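Long-range contacts in lipolytic enzyme, g-d-s-l (Clostridium thermocellum, PDB 2W47), which belongs to the family 6 carbohydrate-binding modules and is a beta-sandwich domain that holds a glycan in a pocket next to a bound calcium ion: residues R68-T73 / G119-D124; P81-V86 / N95-V100. All blocks are in the same frame, centred on the assembly; numbering follows the deposited sequence. Where two conformers were deposited one is given.

Overall arrangement
Contact 1 (R68-T73 / G119-D124) supplies R68 and N122 to the glycan pocket, and contact 2 (P81-V86 / N95-V100) lies between the outermost strands 77-83 and 95-103 of the two sheets; their centres are about 8 Å apart. Along the chain, contact 2 is nested inside the loop that contact 1 closes. The first segments of the two are neighbours in space: M70 O and M83 N are 2.8 Å apart and R68 N and F85 O 3.1 Å apart, both probable hydrogen bonds. R68 and N122 bind AQA, and the R68 side chain comes within about 4 Å of the calcium ion. The F85 side chain, in contact 2, is about 11 Å from AQA and about 11 Å from the calcium ion.

Contact 1: residues R68-T73 / G119-D124; sequences RPMRIT and GGPNVD. With AQA (4-deoxy-beta-L-threo-hex-4-enopyranuronic acid), chain B.
G119 turns its carbonyl oxygen to the aliphatic arm of R68, whose CD is 3.6 Å from G119 O; a water donates to this oxygen and to P69 O, joining the two backbones. G120 O accepts a hydrogen bond of 3.0 Å from R68 NH1. It is bent to 136° at the hydrogen, and the donor stands above the carbonyl plane. The ring of P121 meets M70 tip to tip, with CE of M70 3.7 Å from P121 CD. P121 CD also lies 3.7 Å from R68 O, a buried oxygen with no polar partner in the model. N122 points to the sugar, its ND2 donating to AQA O3 at 2.9 Å. Because M70 bends at its last torsion (chi3 -81°), its CE also comes 4.3 Å from V123 CG2.

From CG to NE the R68 chain is extended, which carries the guanidinium to the AQA carboxylate. NH1 bonds O6B at 2.9 Å and NH2 bonds O6A at 2.8 Å, both nearly straight. Together with G120 O and D118, salt-bridged to NH2, this carboxylate should limit rotation of the guanidinium; the paired N-H groups match its two oxygens, and the opposite charges would probably strengthen the grip.

Contact 2: residues P81-V86 / N95-V100; sequences PSMDFV and NEAGIV
M83 reaches across to A97, G98 and I99 with a fully extended side chain. Its CB points toward strand 95-103, and with CG anti to the backbone N (chi1 -177°) the chain runs on in that direction. CG comes within 4.4 Å of I99 CG2, too far for close packing. SD is nearer, 3.8 Å from the same I99 CG2, and the two side chains pass at a slant. The terminal methyl goes furthest and lies over the face of the A97-G98 peptide: CE is 3.4 Å from A97 O and 3.5 Å from G98 N. The A97 methyl meets this tip as well, with CB 3.8 Å from M83 CE.

M83, at the end of strand 77-83, and segment 95-100 belong to opposite layers of the beta-sandwich expected of a family 6 module. Strand 77-83 is outermost in the five-stranded sheet, and strand 95-103 is outermost in the four-stranded one, so M83 bridges the layers at their margin, with F58 of the second sheet and I72 of its own also touching it. No hydrogen bond crosses between the segments, and their closest CA atoms, those of F85 and A97, are 6.6 Å apart, which fits joining by apolar side chains.

Beyond the strand end, F85 meets the same A97 methyl from an adjacent direction. Its CE1 is 3.7 Å from A97 CB, approached obliquely, while Y60 packs edge-to-face with its ring. D84 adds a backbone touch, O to A97 CB at 3.8 Å, and its carboxylate OD1 is bonded to ND2 of N67. The same N67 accepts from F85 N through its OD1, tying the backbone at F85 to the side chain of a residue just before strand 70-74.

Contact 1: residues R68-T73 / G119-D124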
loop_
_atom_site.group_PDB
_atom_site.type_symbol
_atom_site.label_atom_id
_atom_site.label_comp_id
_atom_site.label_asym_id
_atom_site.label_seq_id
_atom_site.Cartn_x
_atom_site.Cartn_y
_atom_site.Cartn_z
ATOM N N ARG A 68 3.332 -8.465 -8.636
ATOM C CA ARG A 68 4.329 -8.038 -7.647
ATOM C C ARG A 68 3.705 -8.151 -6.261
ATOM O O ARG A 68 3.238 -7.154 -5.699
ATOM C CB ARG A 68 4.785 -6.603 -7.930
ATOM C CG ARG A 68 5.656 -6.515 -9.171
ATOM C CD ARG A 68 6.278 -5.143 -9.337
ATOM N NE ARG A 68 7.298 -5.128 -10.384
ATOM C CZ ARG A 68 8.056 -4.071 -10.655
ATOM N NH1 ARG A 68 7.903 -2.945 -9.958
ATOM N NH2 ARG A 68 8.967 -4.137 -11.617
ATOM N N PRO A 69 3.680 -9.373 -5.713
ATOM C CA PRO A 69 2.967 -9.605 -4.464
ATOM C C PRO A 69 3.680 -8.977 -3.271
ATOM O O PRO A 69 4.914 -8.824 -3.271
ATOM C CB PRO A 69 2.938 -11.137 -4.361
ATOM C CG PRO A 69 4.172 -11.570 -5.087
ATOM C CD PRO A 69 4.294 -10.615 -6.231
ATOM N N MET A 70 2.894 -8.596 -2.269
ATOM C CA MET A 70 3.451 -8.008 -1.055
ATOM C C MET A 70 2.834 -8.601 0.186
ATOM O O MET A 70 1.652 -8.954 0.204
ATOM C CB MET A 70 3.304 -6.484 -1.039
ATOM C CG MET A 70 3.950 -5.813 -2.232
ATOM S SD MET A 70 4.455 -4.116 -1.891
ATOM C CE MET A 70 2.900 -3.245 -2.096
ATOM N N ARG A 71 3.660 -8.716 1.217
ATOM C CA ARG A 71 3.247 -9.184 2.527
ATOM C C ARG A 71 2.750 -7.981 3.319
ATOM O O ARG A 71 3.485 -7.010 3.499
ATOM C CB ARG A 71 4.457 -9.812 3.220
ATOM C CG ARG A 71 4.148 -10.780 4.354
ATOM C CD ARG A 71 5.425 -11.360 4.967
ATOM N NE ARG A 71 6.249 -12.060 3.982
ATOM C CZ ARG A 71 7.362 -11.567 3.438
ATOM N NH1 ARG A 71 8.026 -12.288 2.548
ATOM N NH2 ARG A 71 7.812 -10.365 3.775
ATOM N N ILE A 72 1.512 -8.042 3.782
ATOM C CA ILE A 72 0.909 -6.940 4.521
ATOM C C ILE A 72 0.855 -7.261 5.992
ATOM O O ILE A 72 0.316 -8.295 6.397
ATOM C CB ILE A 72 -0.511 -6.603 4.003
ATOM C CG1 ILE A 72 -0.553 -6.585 2.468
ATOM C CG2 ILE A 72 -1.015 -5.290 4.625
ATOM C CD1 ILE A 72 0.417 -5.606 1.795
ATOM N N THR A 73 1.406 -6.353 6.787
ATOM C CA THR A 73 1.391 -6.498 8.233
ATOM C C THR A 73 0.705 -5.307 8.897
ATOM O O THR A 73 0.802 -4.173 8.426
ATOM C CB THR A 73 2.808 -6.685 8.825
ATOM O OG1 THR A 73 3.662 -5.616 8.394
ATOM C CG2 THR A 73 3.414 -8.009 8.394
ATOM N N GLY A 119 10.738 -6.574 -6.815
ATOM C CA GLY A 119 10.245 -5.578 -5.860
ATOM C C GLY A 119 8.743 -5.393 -5.873
ATOM O O GLY A 119 8.001 -6.222 -6.417
ATOM N N GLY A 120 8.292 -4.307 -5.249
ATOM C CA GLY A 120 6.869 -4.019 -5.159
ATOM C C GLY A 120 6.404 -3.169 -6.324
ATOM O O GLY A 120 7.232 -2.653 -7.085
ATOM N N PRO A 121 5.080 -2.994 -6.458
ATOM C CA PRO A 121 4.546 -2.090 -7.466
ATOM C C PRO A 121 4.913 -0.656 -7.090
ATOM O O PRO A 121 5.309 -0.387 -5.947
ATOM C CB PRO A 121 3.031 -2.271 -7.321
ATOM C CG PRO A 121 2.842 -2.620 -5.881
ATOM C CD PRO A 121 4.012 -3.537 -5.596
ATOM N N ASN A 122 4.776 0.262 -8.035
ATOM C CA ASN A 122 4.829 1.678 -7.674
ATOM C C ASN A 122 3.560 2.020 -6.914
ATOM O O ASN A 122 2.466 1.602 -7.308
ATOM C CB ASN A 122 4.964 2.556 -8.905
ATOM C CG ASN A 122 6.337 2.474 -9.534
ATOM O OD1 ASN A 122 7.287 1.963 -8.940
ATOM N ND2 ASN A 122 6.455 2.993 -10.761
ATOM N N VAL A 123 3.694 2.752 -5.810
ATOM C CA VAL A 123 2.553 3.009 -4.917
ATOM C C VAL A 123 2.347 4.509 -4.714
ATOM O O VAL A 123 3.247 5.231 -4.239
ATOM C CB VAL A 123 2.702 2.300 -3.547
ATOM C CG1 VAL A 123 1.535 2.644 -2.647
ATOM C CG2 VAL A 123 2.787 0.774 -3.734
ATOM N N ASP A 124 1.163 4.973 -5.093
ATOM C CA ASP A 124 0.811 6.383 -5.040
ATOM C C ASP A 124 0.426 6.822 -3.628
ATOM O O ASP A 124 0.873 7.875 -3.142
ATOM C CB ASP A 124 -0.363 6.615 -6.000
ATOM C CG ASP A 124 -0.709 8.071 -6.173
ATOM O OD1 ASP A 124 0.180 8.930 -6.015
ATOM O OD2 ASP A 124 -1.881 8.351 -6.508
HETATM O O6A AQA B . 10.425 -1.913 -12.561
HETATM C C6 AQA B . 10.093 -0.875 -11.923
HETATM O O6B AQA B . 9.835 -0.895 -10.692
HETATM C C5 AQA B . 10.005 0.283 -12.579
HETATM O O5 AQA B . 10.282 0.247 -14.009
HETATM C C4 AQA B . 9.645 1.424 -11.947
HETATM C C3 AQA B . 9.772 2.760 -12.653
HETATM O O3 AQA B . 8.888 3.740 -12.091
HETATM C C2 AQA B . 9.442 2.540 -14.124
HETATM O O2 AQA B . 9.564 3.757 -14.864
HETATM C C1 AQA B . 10.381 1.491 -14.711
HETATM O O HOH W 1 7.022 -8.644 -5.004
#

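Contact 2: residues P81-V86 / N95-V100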
loop_
_atom_site.group_PDB
_atom_site.type_symbol
_atom_site.label_atom_id
_atom_site.label_comp_id
_atom_site.label_asym_id
_atom_site.label_seq_id
_atom_site.Cartn_x
_atom_site.Cartn_y
_atom_site.Cartn_z
ATOM N N PRO A 81 -0.508 -12.737 3.818
ATOM C CA PRO A 81 0.819 -13.232 3.455
ATOM C C PRO A 81 1.260 -12.838 2.045
ATOM O O PRO A 81 2.425 -12.524 1.838
ATOM C CB PRO A 81 0.675 -14.754 3.573
ATOM C CG PRO A 81 -0.424 -14.932 4.582
ATOM C CD PRO A 81 -1.392 -13.826 4.282
ATOM N N SER A 82 0.337 -12.850 1.086
ATOM C CA SER A 82 0.682 -12.517 -0.288
ATOM C C SER A 82 -0.464 -11.800 -0.977
ATOM O O SER A 82 -1.350 -12.425 -1.567
ATOM C CB SER A 82 1.079 -13.777 -1.063
ATOM O OG SER A 82 1.641 -13.422 -2.307
ATOM N N MET A 83 -0.445 -10.475 -0.872
ATOM C CA MET A 83 -1.426 -9.611 -1.517
ATOM C C MET A 83 -0.970 -9.338 -2.941
ATOM O O MET A 83 0.173 -8.910 -3.167
ATOM C CB MET A 83 -1.566 -8.297 -0.745
ATOM C CG MET A 83 -2.626 -7.382 -1.318
ATOM S SD MET A 83 -2.854 -5.949 -0.262
ATOM C CE MET A 83 -4.014 -5.033 -1.265
ATOM N N ASP A 84 -1.855 -9.603 -3.898
ATOM C CA ASP A 84 -1.536 -9.421 -5.309
ATOM C C ASP A 84 -1.582 -7.972 -5.751
ATOM O O ASP A 84 -2.483 -7.208 -5.365
ATOM C CB ASP A 84 -2.493 -10.241 -6.184
ATOM C CG ASP A 84 -2.334 -11.731 -5.983
ATOM O OD1 ASP A 84 -1.230 -12.187 -5.633
ATOM O OD2 ASP A 84 -3.334 -12.452 -6.181
ATOM N N PHE A 85 -0.591 -7.622 -6.567
ATOM C CA PHE A 85 -0.527 -6.350 -7.262
ATOM C C PHE A 85 -0.246 -6.682 -8.714
ATOM O O PHE A 85 0.893 -6.651 -9.183
ATOM C CB PHE A 85 0.544 -5.460 -6.637
ATOM C CG PHE A 85 0.184 -5.001 -5.254
ATOM C CD1 PHE A 85 -0.510 -3.809 -5.070
ATOM C CD2 PHE A 85 0.470 -5.798 -4.143
ATOM C CE1 PHE A 85 -0.878 -3.388 -3.800
ATOM C CE2 PHE A 85 0.104 -5.389 -2.870
ATOM C CZ PHE A 85 -0.574 -4.174 -2.702
ATOM N N VAL A 86 -1.321 -7.022 -9.419
ATOM C CA VAL A 86 -1.220 -7.519 -10.783
ATOM C C VAL A 86 -0.898 -6.388 -11.746
ATOM O O VAL A 86 -1.027 -5.202 -11.408
ATOM C CB VAL A 86 -2.505 -8.289 -11.232
ATOM C CG1 VAL A 86 -2.796 -9.446 -10.288
ATOM C CG2 VAL A 86 -3.723 -7.361 -11.322
ATOM N N ASN A 95 -4.170 1.559 -10.746
ATOM C CA ASN A 95 -5.351 0.830 -10.301
ATOM C C ASN A 95 -5.346 0.732 -8.784
ATOM O O ASN A 95 -4.452 1.271 -8.124
ATOM C CB ASN A 95 -5.393 -0.559 -10.945
ATOM C CG ASN A 95 -5.647 -0.509 -12.444
ATOM O OD1 ASN A 95 -6.039 0.525 -12.998
ATOM N ND2 ASN A 95 -5.429 -1.637 -13.109
ATOM N N GLU A 96 -6.351 0.067 -8.231
ATOM C CA GLU A 96 -6.468 -0.118 -6.794
ATOM C C GLU A 96 -6.331 -1.592 -6.431
ATOM O O GLU A 96 -6.780 -2.461 -7.177
ATOM C CB GLU A 96 -7.828 0.369 -6.305
ATOM C CG GLU A 96 -8.072 1.873 -6.356
ATOM C CD GLU A 96 -9.442 2.245 -5.787
ATOM O OE1 GLU A 96 -10.408 1.481 -5.982
ATOM O OE2 GLU A 96 -9.563 3.311 -5.150
ATOM N N ALA A 97 -5.713 -1.858 -5.287
ATOM C CA ALA A 97 -5.722 -3.182 -4.670
ATOM C C ALA A 97 -5.957 -2.966 -3.193
ATOM O O ALA A 97 -5.278 -2.149 -2.563
ATOM C CB ALA A 97 -4.412 -3.918 -4.916
ATOM N N GLY A 98 -6.927 -3.684 -2.641
ATOM C CA GLY A 98 -7.351 -3.435 -1.279
ATOM C C GLY A 98 -7.587 -4.684 -0.465
ATOM O O GLY A 98 -7.789 -5.780 -1.011
ATOM N N ILE A 99 -7.534 -4.507 0.850
ATOM C CA ILE A 99 -7.948 -5.525 1.807
ATOM C C ILE A 99 -8.771 -4.856 2.889
ATOM O O ILE A 99 -8.742 -3.632 3.045
ATOM C CB ILE A 99 -6.753 -6.285 2.465
ATOM C CG1 ILE A 99 -5.812 -5.323 3.202
ATOM C CG2 ILE A 99 -6.010 -7.147 1.449
ATOM C CD1 ILE A 99 -4.821 -6.020 4.115
ATOM N N VAL A 100 -9.514 -5.665 3.629
ATOM C CA VAL A 100 -10.170 -5.210 4.835
ATOM C C VAL A 100 -9.384 -5.790 6.009
ATOM O O VAL A 100 -9.030 -6.965 6.004
ATOM C CB VAL A 100 -11.652 -5.644 4.867
ATOM C CG1 VAL A 100 -12.294 -5.261 6.176
ATOM C CG2 VAL A 100 -12.405 -5.007 3.711
#